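Local coordinates for citrate synthase (Thermotoga maritima, PDB 2P2W), which probably catalyses the condensation of oxaloacetate, acetyl-CoA and water to citrate and free CoA, a step of the tricarboxylic acid cycle, at residues A[34-37]-A[38-42]; A[143-146]-A[147-151]; A[43-46]-A[47-51]; A[165-168]-A[169-173]. All blocks are in the same frame, centred on the assembly; numbering follows the deposited sequence.

Contact 1: A[34-37]-A[38-42]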
loop_
_atom_site.group_PDB
_atom_site.type_symbol
_atom_site.label_atom_id
_atom_site.label_comp_id
_atom_site.label_asym_id
_atom_site.label_seq_id
_atom_site.Cartn_x
_atom_site.Cartn_y
_atom_site.Cartn_z
ATOM N N GLU A 34 14.866 -24.674 -2.604
ATOM C CA GLU A 34 15.710 -25.332 -1.605
ATOM C C GLU A 34 17.156 -25.456 -2.070
ATOM O O GLU A 34 18.072 -25.486 -1.254
ATOM C CB GLU A 34 15.163 -26.716 -1.221
ATOM C CG GLU A 34 14.627 -27.529 -2.363
ATOM C CD GLU A 34 13.181 -27.189 -2.671
ATOM O OE1 GLU A 34 12.286 -27.585 -1.884
ATOM O OE2 GLU A 34 12.945 -26.518 -3.690
ATOM N N GLU A 35 17.369 -25.533 -3.378
ATOM C CA GLU A 35 18.731 -25.614 -3.885
ATOM C C GLU A 35 19.445 -24.304 -3.564
ATOM O O GLU A 35 20.584 -24.296 -3.091
ATOM C CB GLU A 35 18.734 -25.837 -5.394
ATOM C CG GLU A 35 18.807 -27.286 -5.800
ATOM C CD GLU A 35 19.906 -27.525 -6.812
ATOM O OE1 GLU A 35 19.634 -27.392 -8.026
ATOM O OE2 GLU A 35 21.043 -27.835 -6.389
ATOM N N LEU A 36 18.765 -23.193 -3.824
ATOM C CA LEU A 36 19.342 -21.882 -3.552
ATOM C C LEU A 36 19.513 -21.664 -2.049
ATOM O O LEU A 36 20.560 -21.202 -1.596
ATOM C CB LEU A 36 18.456 -20.787 -4.160
ATOM C CG LEU A 36 18.416 -20.814 -5.692
ATOM C CD1 LEU A 36 17.259 -19.992 -6.217
ATOM C CD2 LEU A 36 19.744 -20.290 -6.225
ATOM N N ALA A 37 18.492 -22.012 -1.271
ATOM C CA ALA A 37 18.557 -21.831 0.177
ATOM C C ALA A 37 19.746 -22.577 0.786
ATOM O O ALA A 37 20.340 -22.133 1.769
ATOM C CB ALA A 37 17.257 -22.307 0.822
ATOM N N GLU A 38 20.086 -23.711 0.186
ATOM C CA GLU A 38 21.187 -24.536 0.664
ATOM C C GLU A 38 22.556 -24.120 0.128
ATOM O O GLU A 38 23.528 -24.040 0.881
ATOM C CB GLU A 38 20.923 -25.994 0.283
ATOM C CG GLU A 38 22.019 -26.962 0.686
ATOM C CD GLU A 38 21.820 -28.339 0.082
ATOM O OE1 GLU A 38 20.667 -28.820 0.062
ATOM O OE2 GLU A 38 22.817 -28.941 -0.373
ATOM N N LYS A 39 22.624 -23.842 -1.169
ATOM C CA LYS A 39 23.888 -23.509 -1.818
ATOM C C LYS A 39 24.201 -22.047 -2.127
ATOM O O LYS A 39 25.351 -21.715 -2.425
ATOM C CB LYS A 39 23.994 -24.303 -3.123
ATOM C CG LYS A 39 23.812 -25.804 -2.952
ATOM C CD LYS A 39 23.759 -26.509 -4.300
ATOM C CE LYS A 39 23.801 -28.020 -4.138
ATOM N NZ LYS A 39 23.273 -28.712 -5.348
ATOM N N SER A 40 23.204 -21.172 -2.059
ATOM C CA SER A 40 23.436 -19.772 -2.401
ATOM C C SER A 40 23.600 -18.857 -1.197
ATOM O O SER A 40 23.785 -19.314 -0.070
ATOM C CB SER A 40 22.288 -19.266 -3.289
ATOM O OG SER A 40 22.656 -18.094 -4.002
ATOM N N THR A 41 23.547 -17.556 -1.464
ATOM C CA THR A 41 23.674 -16.522 -0.443
ATOM C C THR A 41 22.634 -15.459 -0.780
ATOM O O THR A 41 22.055 -15.477 -1.867
ATOM C CB THR A 41 25.062 -15.849 -0.480
ATOM O OG1 THR A 41 25.266 -15.271 -1.775
ATOM C CG2 THR A 41 26.162 -16.861 -0.199
ATOM N N PHE A 42 22.404 -14.531 0.142
ATOM C CA PHE A 42 21.426 -13.476 -0.089
ATOM C C PHE A 42 21.747 -12.715 -1.373
ATOM O O PHE A 42 20.900 -12.592 -2.256
ATOM C CB PHE A 42 21.410 -12.496 1.087
ATOM C CG PHE A 42 20.223 -11.567 1.092
ATOM C CD1 PHE A 42 20.164 -10.482 0.221
ATOM C CD2 PHE A 42 19.169 -11.769 1.983
ATOM C CE1 PHE A 42 19.074 -9.607 0.238
ATOM C CE2 PHE A 42 18.072 -10.901 2.011
ATOM C CZ PHE A 42 18.023 -9.817 1.138
HETATM O O HOH W 1 18.353 -28.379 -0.849
HETATM O O HOH W 2 22.208 -20.280 1.960
#
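K39 reaches back one helical turn to E35 and is joined to it twice, once through the backbone and once through charge. K39 N donates to E35 O at 2.8 Å with an N-H...O angle of 160°, an i to i+4 bond in the last turn of helix 33-39. Outward from there, K39 CB lies 3.4 Å from E35 O and CG slightly farther from the same oxygen. With CG beside the backbone N (chi1 -54°) and the chain extended beyond it, the lysine leaves the carbonyl; its CD and then CE come within 3.7 and 3.6 Å of E35 OE2, before NZ meets that oxygen at 2.6 Å, nearly along the C-O axis, closing a salt bridge. E35 is bent at chi2 and its chain crosses that of K39 at a slant. One residue on, S40 N donates to L36 O at 2.7 Å, while L36 CD2 packs 4.0 Å from S40 CB. A water bridges E38 OE1 and, weakly, E34 O. Y357 of the second subunit packs on E35, L36 and K39. E38 OE2 lies 6.4 Å from E35 OE2, so the lysine charge probably offsets a local excess of negative charge.

Contact 2: A[143-146]-A[147-151]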
loop_
_atom_site.group_PDB
_atom_site.type_symbol
_atom_site.label_atom_id
_atom_site.label_comp_id
_atom_site.label_asym_id
_atom_site.label_seq_id
_atom_site.Cartn_x
_atom_site.Cartn_y
_atom_site.Cartn_z
ATOM N N LYS A 143 31.582 -2.673 5.845
ATOM C CA LYS A 143 31.706 -3.020 4.438
ATOM C C LYS A 143 32.450 -4.326 4.172
ATOM O O LYS A 143 32.384 -4.857 3.064
ATOM C CB LYS A 143 32.364 -1.873 3.658
ATOM C CG LYS A 143 31.860 -1.771 2.218
ATOM C CD LYS A 143 32.493 -0.616 1.459
ATOM C CE LYS A 143 31.877 -0.481 0.065
ATOM N NZ LYS A 143 32.138 -1.683 -0.770
ATOM N N ASP A 144 33.145 -4.852 5.179
ATOM C CA ASP A 144 33.873 -6.106 5.000
ATOM C C ASP A 144 33.002 -7.327 5.299
ATOM O O ASP A 144 33.464 -8.462 5.188
ATOM C CB ASP A 144 35.134 -6.132 5.881
ATOM C CG ASP A 144 34.818 -6.183 7.364
ATOM O OD1 ASP A 144 33.934 -5.424 7.814
ATOM O OD2 ASP A 144 35.466 -6.972 8.086
ATOM N N LEU A 145 31.742 -7.092 5.663
ATOM C CA LEU A 145 30.810 -8.181 5.972
ATOM C C LEU A 145 29.712 -8.333 4.912
ATOM O O LEU A 145 29.351 -7.370 4.239
ATOM C CB LEU A 145 30.151 -7.941 7.332
ATOM C CG LEU A 145 31.043 -7.870 8.576
ATOM C CD1 LEU A 145 30.166 -7.667 9.804
ATOM C CD2 LEU A 145 31.856 -9.155 8.713
ATOM N N SER A 146 29.175 -9.542 4.779
ATOM C CA SER A 146 28.108 -9.805 3.810
ATOM C C SER A 146 26.808 -9.170 4.298
ATOM O O SER A 146 26.726 -8.720 5.440
ATOM C CB SER A 146 27.903 -11.312 3.634
ATOM O OG SER A 146 27.184 -11.863 4.727
ATOM N N HIS A 147 25.801 -9.133 3.427
ATOM C CA HIS A 147 24.497 -8.548 3.757
ATOM C C HIS A 147 23.900 -9.115 5.051
ATOM O O HIS A 147 23.480 -8.361 5.931
ATOM C CB HIS A 147 23.522 -8.778 2.594
ATOM C CG HIS A 147 22.244 -8.001 2.696
ATOM N ND1 HIS A 147 22.201 -6.622 2.653
ATOM C CD2 HIS A 147 20.958 -8.411 2.809
ATOM C CE1 HIS A 147 20.943 -6.219 2.733
ATOM N NE2 HIS A 147 20.170 -7.284 2.827
ATOM N N VAL A 148 23.862 -10.440 5.165
ATOM C CA VAL A 148 23.296 -11.094 6.346
ATOM C C VAL A 148 24.246 -11.038 7.550
ATOM O O VAL A 148 23.813 -10.776 8.673
ATOM C CB VAL A 148 22.920 -12.561 6.031
ATOM C CG1 VAL A 148 22.298 -13.222 7.253
ATOM C CG2 VAL A 148 21.946 -12.601 4.859
ATOM N N GLU A 149 25.534 -11.287 7.322
ATOM C CA GLU A 149 26.521 -11.220 8.404
ATOM C C GLU A 149 26.433 -9.847 9.052
ATOM O O GLU A 149 26.400 -9.712 10.277
ATOM C CB GLU A 149 27.945 -11.378 7.860
ATOM C CG GLU A 149 28.426 -12.792 7.681
ATOM C CD GLU A 149 29.834 -12.845 7.113
ATOM O OE1 GLU A 149 30.290 -11.835 6.519
ATOM O OE2 GLU A 149 30.483 -13.904 7.250
ATOM N N ASN A 150 26.408 -8.824 8.207
ATOM C CA ASN A 150 26.352 -7.453 8.680
ATOM C C ASN A 150 25.091 -7.127 9.464
ATOM O O ASN A 150 25.134 -6.359 10.430
ATOM C CB ASN A 150 26.471 -6.480 7.516
ATOM C CG ASN A 150 26.409 -5.046 7.975
ATOM O OD1 ASN A 150 27.316 -4.550 8.647
ATOM N ND2 ASN A 150 25.342 -4.357 7.590
ATOM N N PHE A 151 23.964 -7.686 9.040
ATOM C CA PHE A 151 22.719 -7.431 9.748
ATOM C C PHE A 151 22.856 -7.966 11.165
ATOM O O PHE A 151 22.550 -7.278 12.140
ATOM C CB PHE A 151 21.544 -8.116 9.047
ATOM C CG PHE A 151 20.254 -8.032 9.812
ATOM C CD1 PHE A 151 19.834 -6.825 10.362
ATOM C CD2 PHE A 151 19.457 -9.160 9.982
ATOM C CE1 PHE A 151 18.637 -6.738 11.074
ATOM C CE2 PHE A 151 18.255 -9.087 10.692
ATOM C CZ PHE A 151 17.846 -7.872 11.239
HETATM O O HOH W 3 32.596 -11.627 4.793
HETATM O O HOH W 4 24.611 -12.119 2.969
#
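S146 and E149 form a capping box where the chain passes from loop into helix 147-156. S146 still has an extended backbone (psi 169°), whereas H147 already has helical angles. The first main-chain bond of the helix to span the junction runs from N150 N to S146 O at 2.8 Å, and F151 N to H147 O follows. The box itself is reciprocal. S146 OG, placed between its own backbone N and carbonyl carbon (chi1 77°), accepts from E149 N at 3.1 Å. In return E149 OE1 accepts from S146 N at 3.1 Å in an almost straight bond, 177°, which arrives on the anti side of the carboxylate and somewhat out of its plane. The carboxylate gets there because CG stands beside the E149 backbone N and the chain runs extended from it. Its charge at the start of a helix is probably favourable; E149 OE2 has in addition a long, weak ion pair with R159. L145 crosses E149 at about a right angle, with L145 CD2 3.8 Å from E149 OE1, and L145 CB lies 4.0 Å from N150 CB. The polar end of N150 turns to the loop instead, where OD1 accepts from R142 N. Each early helix N-H has a partner: H147 N donates to E43 OE2, and V148 N to a water at 2.9 Å. That same water accepts from S146 OG, at 3.1 Å.

Contact 3: A[43-46]-A[47-51]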
loop_
_atom_site.group_PDB
_atom_site.type_symbol
_atom_site.label_atom_id
_atom_site.label_comp_id
_atom_site.label_asym_id
_atom_site.label_seq_id
_atom_site.Cartn_x
_atom_site.Cartn_y
_atom_site.Cartn_z
ATOM N N GLU A 43 22.972 -12.204 -1.473
ATOM C CA GLU A 43 23.374 -11.438 -2.643
ATOM C C GLU A 43 23.320 -12.217 -3.952
ATOM O O GLU A 43 22.896 -11.676 -4.972
ATOM C CB GLU A 43 24.777 -10.856 -2.452
ATOM C CG GLU A 43 24.869 -9.825 -1.339
ATOM C CD GLU A 43 25.404 -10.395 -0.039
ATOM O OE1 GLU A 43 25.123 -11.574 0.266
ATOM O OE2 GLU A 43 26.097 -9.654 0.687
ATOM N N GLU A 44 23.745 -13.478 -3.937
ATOM C CA GLU A 44 23.723 -14.273 -5.164
ATOM C C GLU A 44 22.308 -14.563 -5.658
ATOM O O GLU A 44 22.030 -14.472 -6.855
ATOM C CB GLU A 44 24.474 -15.597 -4.977
ATOM C CG GLU A 44 24.660 -16.359 -6.283
ATOM C CD GLU A 44 25.287 -17.725 -6.093
ATOM O OE1 GLU A 44 24.647 -18.599 -5.472
ATOM O OE2 GLU A 44 26.428 -17.921 -6.565
ATOM N N THR A 45 21.407 -14.920 -4.746
ATOM C CA THR A 45 20.040 -15.206 -5.160
ATOM C C THR A 45 19.307 -13.923 -5.552
ATOM O O THR A 45 18.499 -13.923 -6.477
ATOM C CB THR A 45 19.263 -15.948 -4.057
ATOM O OG1 THR A 45 19.848 -17.247 -3.865
ATOM C CG2 THR A 45 17.791 -16.115 -4.458
ATOM N N ALA A 46 19.604 -12.825 -4.862
ATOM C CA ALA A 46 18.970 -11.547 -5.181
ATOM C C ALA A 46 19.421 -11.128 -6.578
ATOM O O ALA A 46 18.633 -10.625 -7.381
ATOM C CB ALA A 46 19.367 -10.493 -4.158
ATOM N N TYR A 47 20.701 -11.344 -6.860
ATOM C CA TYR A 47 21.253 -11.007 -8.168
ATOM C C TYR A 47 20.488 -11.808 -9.218
ATOM O O TYR A 47 20.058 -11.275 -10.243
ATOM C CB TYR A 47 22.734 -11.382 -8.226
ATOM C CG TYR A 47 23.400 -11.048 -9.543
ATOM C CD1 TYR A 47 23.217 -11.857 -10.667
ATOM C CD2 TYR A 47 24.198 -9.917 -9.670
ATOM C CE1 TYR A 47 23.819 -11.543 -11.887
ATOM C CE2 TYR A 47 24.805 -9.595 -10.882
ATOM C CZ TYR A 47 24.611 -10.412 -11.985
ATOM O OH TYR A 47 25.219 -10.095 -13.176
ATOM N N PHE A 48 20.324 -13.097 -8.943
ATOM C CA PHE A 48 19.626 -14.003 -9.848
ATOM C C PHE A 48 18.185 -13.562 -10.100
ATOM O O PHE A 48 17.705 -13.598 -11.233
ATOM C CB PHE A 48 19.658 -15.421 -9.272
ATOM C CG PHE A 48 19.001 -16.452 -10.145
ATOM C CD1 PHE A 48 19.253 -16.488 -11.513
ATOM C CD2 PHE A 48 18.154 -17.406 -9.595
ATOM C CE1 PHE A 48 18.668 -17.462 -12.323
ATOM C CE2 PHE A 48 17.565 -18.385 -10.393
ATOM C CZ PHE A 48 17.824 -18.412 -11.762
ATOM N N LEU A 49 17.497 -13.137 -9.046
ATOM C CA LEU A 49 16.113 -12.692 -9.188
ATOM C C LEU A 49 15.996 -11.400 -10.003
ATOM O O LEU A 49 15.110 -11.274 -10.845
ATOM C CB LEU A 49 15.475 -12.502 -7.807
ATOM C CG LEU A 49 15.120 -13.801 -7.078
ATOM C CD1 LEU A 49 14.675 -13.511 -5.648
ATOM C CD2 LEU A 49 14.015 -14.517 -7.849
ATOM N N TRP A 50 16.896 -10.448 -9.762
ATOM C CA TRP A 50 16.868 -9.171 -10.472
ATOM C C TRP A 50 17.440 -9.193 -11.889
ATOM O O TRP A 50 16.905 -8.540 -12.782
ATOM C CB TRP A 50 17.619 -8.090 -9.679
ATOM C CG TRP A 50 16.845 -7.495 -8.538
ATOM C CD1 TRP A 50 15.533 -7.108 -8.547
ATOM C CD2 TRP A 50 17.348 -7.177 -7.236
ATOM N NE1 TRP A 50 15.188 -6.565 -7.329
ATOM C CE2 TRP A 50 16.283 -6.596 -6.505
ATOM C CE3 TRP A 50 18.596 -7.324 -6.613
ATOM C CZ2 TRP A 50 16.429 -6.163 -5.181
ATOM C CZ3 TRP A 50 18.742 -6.893 -5.295
ATOM C CH2 TRP A 50 17.660 -6.319 -4.595
ATOM N N TYR A 51 18.523 -9.935 -12.093
ATOM C CA TYR A 51 19.171 -9.977 -13.404
ATOM C C TYR A 51 18.820 -11.144 -14.313
ATOM O O TYR A 51 19.093 -11.093 -15.512
ATOM C CB TYR A 51 20.686 -9.893 -13.221
ATOM C CG TYR A 51 21.132 -8.540 -12.715
ATOM C CD1 TYR A 51 21.241 -7.450 -13.583
ATOM C CD2 TYR A 51 21.406 -8.335 -11.363
ATOM C CE1 TYR A 51 21.611 -6.192 -13.115
ATOM C CE2 TYR A 51 21.774 -7.084 -10.886
ATOM C CZ TYR A 51 21.875 -6.017 -11.767
ATOM O OH TYR A 51 22.244 -4.778 -11.296
#
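Helix 42-51, a buried helix of the mainly helical citrate synthase fold, brings A46 and W50 together across one turn. W50 N donates to A46 O at 3.0 Å with an N-H...O angle of 162°, and the indole comes back beside the same carbonyl. With CG beside its backbone N (chi1 -79°), the six-membered part of W50 leans back along the helix, and CE3 comes 3.4 Å from A46 O. CZ3 goes farther and packs on A46 CB at 3.8 Å, an apolar contact. V327 of helix 317-337 touches both residues, and W50 NE1 is hydrogen-bonded to T330 OG1 on that helix. The neighbouring i to i+4 pair is alike in its backbone but looser in its side chains: L49 N donates to T45 O at 2.9 Å, whereas T45 CG2 and L49 CD1 stay 4.2 Å apart. T45 OG1 instead bonds to S40 OG. The acidic ends at the start of the helix also turn outward from this contact. E43 OE2 accepts from H147 N. E44 OE1 bonds to S40 OG and to Y357 OH of the second subunit, whose R363 forms a salt bridge with E44 OE2. Y47 N donates to E43 O, also at 2.9 Å. One face of the Y47 ring is met by Y51, whose CD2 sits 3.5 Å above the plane, over its centre.

Contact 4: A[165-168]-A[169-173]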
loop_
_atom_site.group_PDB
_atom_site.type_symbol
_atom_site.label_atom_id
_atom_site.label_comp_id
_atom_site.label_asym_id
_atom_site.label_seq_id
_atom_site.Cartn_x
_atom_site.Cartn_y
_atom_site.Cartn_z
ATOM N N LEU A 165 21.917 -20.120 9.000
ATOM C CA LEU A 165 20.522 -20.535 9.091
ATOM C C LEU A 165 19.617 -19.358 8.718
ATOM O O LEU A 165 18.626 -19.523 8.002
ATOM C CB LEU A 165 20.210 -21.022 10.510
ATOM C CG LEU A 165 21.181 -22.067 11.081
ATOM C CD1 LEU A 165 20.691 -22.521 12.452
ATOM C CD2 LEU A 165 21.306 -23.249 10.126
ATOM N N LEU A 166 19.962 -18.170 9.205
ATOM C CA LEU A 166 19.190 -16.970 8.903
ATOM C C LEU A 166 19.247 -16.670 7.408
ATOM O O LEU A 166 18.245 -16.291 6.806
ATOM C CB LEU A 166 19.728 -15.768 9.689
ATOM C CG LEU A 166 19.061 -14.418 9.391
ATOM C CD1 LEU A 166 17.567 -14.520 9.644
ATOM C CD2 LEU A 166 19.673 -13.326 10.257
ATOM N N GLU A 167 20.422 -16.846 6.807
ATOM C CA GLU A 167 20.581 -16.587 5.380
ATOM C C GLU A 167 19.703 -17.536 4.553
ATOM O O GLU A 167 19.048 -17.111 3.596
ATOM C CB GLU A 167 22.055 -16.726 4.982
ATOM C CG GLU A 167 22.340 -16.443 3.514
ATOM C CD GLU A 167 23.626 -15.655 3.319
ATOM O OE1 GLU A 167 24.625 -15.960 4.006
ATOM O OE2 GLU A 167 23.642 -14.735 2.475
ATOM N N SER A 168 19.687 -18.818 4.917
ATOM C CA SER A 168 18.855 -19.784 4.200
ATOM C C SER A 168 17.392 -19.353 4.309
ATOM O O SER A 168 16.639 -19.428 3.339
ATOM C CB SER A 168 19.014 -21.191 4.792
ATOM O OG SER A 168 20.290 -21.732 4.506
ATOM N N ALA A 169 16.998 -18.897 5.496
ATOM C CA ALA A 169 15.625 -18.451 5.726
ATOM C C ALA A 169 15.265 -17.275 4.823
ATOM O O ALA A 169 14.185 -17.250 4.226
ATOM C CB ALA A 169 15.437 -18.063 7.190
ATOM N N PHE A 170 16.157 -16.293 4.726
ATOM C CA PHE A 170 15.883 -15.141 3.870
ATOM C C PHE A 170 15.672 -15.588 2.424
ATOM O O PHE A 170 14.718 -15.171 1.765
ATOM C CB PHE A 170 17.030 -14.132 3.915
ATOM C CG PHE A 170 17.051 -13.278 5.153
ATOM C CD1 PHE A 170 15.868 -12.848 5.746
ATOM C CD2 PHE A 170 18.265 -12.842 5.681
ATOM C CE1 PHE A 170 15.892 -11.992 6.845
ATOM C CE2 PHE A 170 18.302 -11.987 6.777
ATOM C CZ PHE A 170 17.111 -11.558 7.362
ATOM N N ILE A 171 16.569 -16.436 1.934
ATOM C CA ILE A 171 16.478 -16.931 0.569
ATOM C C ILE A 171 15.121 -17.598 0.319
ATOM O O ILE A 171 14.486 -17.360 -0.707
ATOM C CB ILE A 171 17.626 -17.930 0.272
ATOM C CG1 ILE A 171 18.972 -17.205 0.370
ATOM C CG2 ILE A 171 17.448 -18.549 -1.108
ATOM C CD1 ILE A 171 20.181 -18.115 0.254
ATOM N N LEU A 172 14.673 -18.416 1.265
ATOM C CA LEU A 172 13.385 -19.097 1.132
ATOM C C LEU A 172 12.201 -18.123 1.077
ATOM O O LEU A 172 11.165 -18.431 0.489
ATOM C CB LEU A 172 13.166 -20.053 2.308
ATOM C CG LEU A 172 14.040 -21.302 2.394
ATOM C CD1 LEU A 172 13.786 -22.020 3.716
ATOM C CD2 LEU A 172 13.726 -22.211 1.220
ATOM N N LEU A 173 12.367 -16.952 1.686
ATOM C CA LEU A 173 11.304 -15.951 1.750
ATOM C C LEU A 173 11.383 -14.811 0.733
ATOM O O LEU A 173 10.520 -13.939 0.720
ATOM C CB LEU A 173 11.274 -15.336 3.156
ATOM C CG LEU A 173 10.994 -16.268 4.336
ATOM C CD1 LEU A 173 11.400 -15.587 5.644
ATOM C CD2 LEU A 173 9.515 -16.634 4.354
#
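L166 sends CG anti to the backbone N (chi1 176°), and F170 sets its ring beside its own N (chi1 -77°); together these torsions swing the two side chains into each other one turn apart. L166 CG packs on F170 CE2 at 3.6 Å. The CD1 branch lies over one face of the phenyl ring, 4.0 Å from its centroid and 21° off the normal, a CH-pi contact displaced toward the rim. The backbone ties the same pair, F170 N donating to L166 O at 2.9 Å. T323 and A324 of helix 317-337 also pack on the ring. On a neighbouring flank I171 N donates to E167 O at 3.1 Å, and I171 CG1 comes 3.2 Å from that oxygen, while E167 CG and I171 CD1 are no closer than 4.3 Å. The polar side-chain ends of E167 and S168 are bound by another part of the chain: E167 OE2 accepts from F42 N, and S168 OG donates to A37 O. Next along, L172 N bonds to S168 O, with L172 CG 3.3 Å from the same carbonyl oxygen. The L172 side chain lies about 9 Å from the bound citrate. Through L172 this is alpha-helix with i to i+4 bonds, with an apolar pair on its buried face, packed among the helices 258-270, 299-309 and 317-337 of the citrate synthase fold.

How the contacts relate
Contacts 3 and 4 are buried and rely on apolar i to i+4 pairs; contact 2 is buried too, but as a polar helix start. Contact 1 is partly buried and, like E44 of contact 3, touches the second subunit; it carries the only salt bridge made between segments. Contacts 1 and 4 lie closest, 8 Å between centres, and A37 CB packs 3.6 Å from L172 CD2. Contacts 1 and 3 sit on successive helices. H147 of contact 2 meets the F42 ring of contact 1, and V148 CG2 lies 3.8 Å from F170 CD2 of contact 4. Contact 4 lies nearer the citrate than contacts 1 and 3, and contact 2 is farthest from the chain centre.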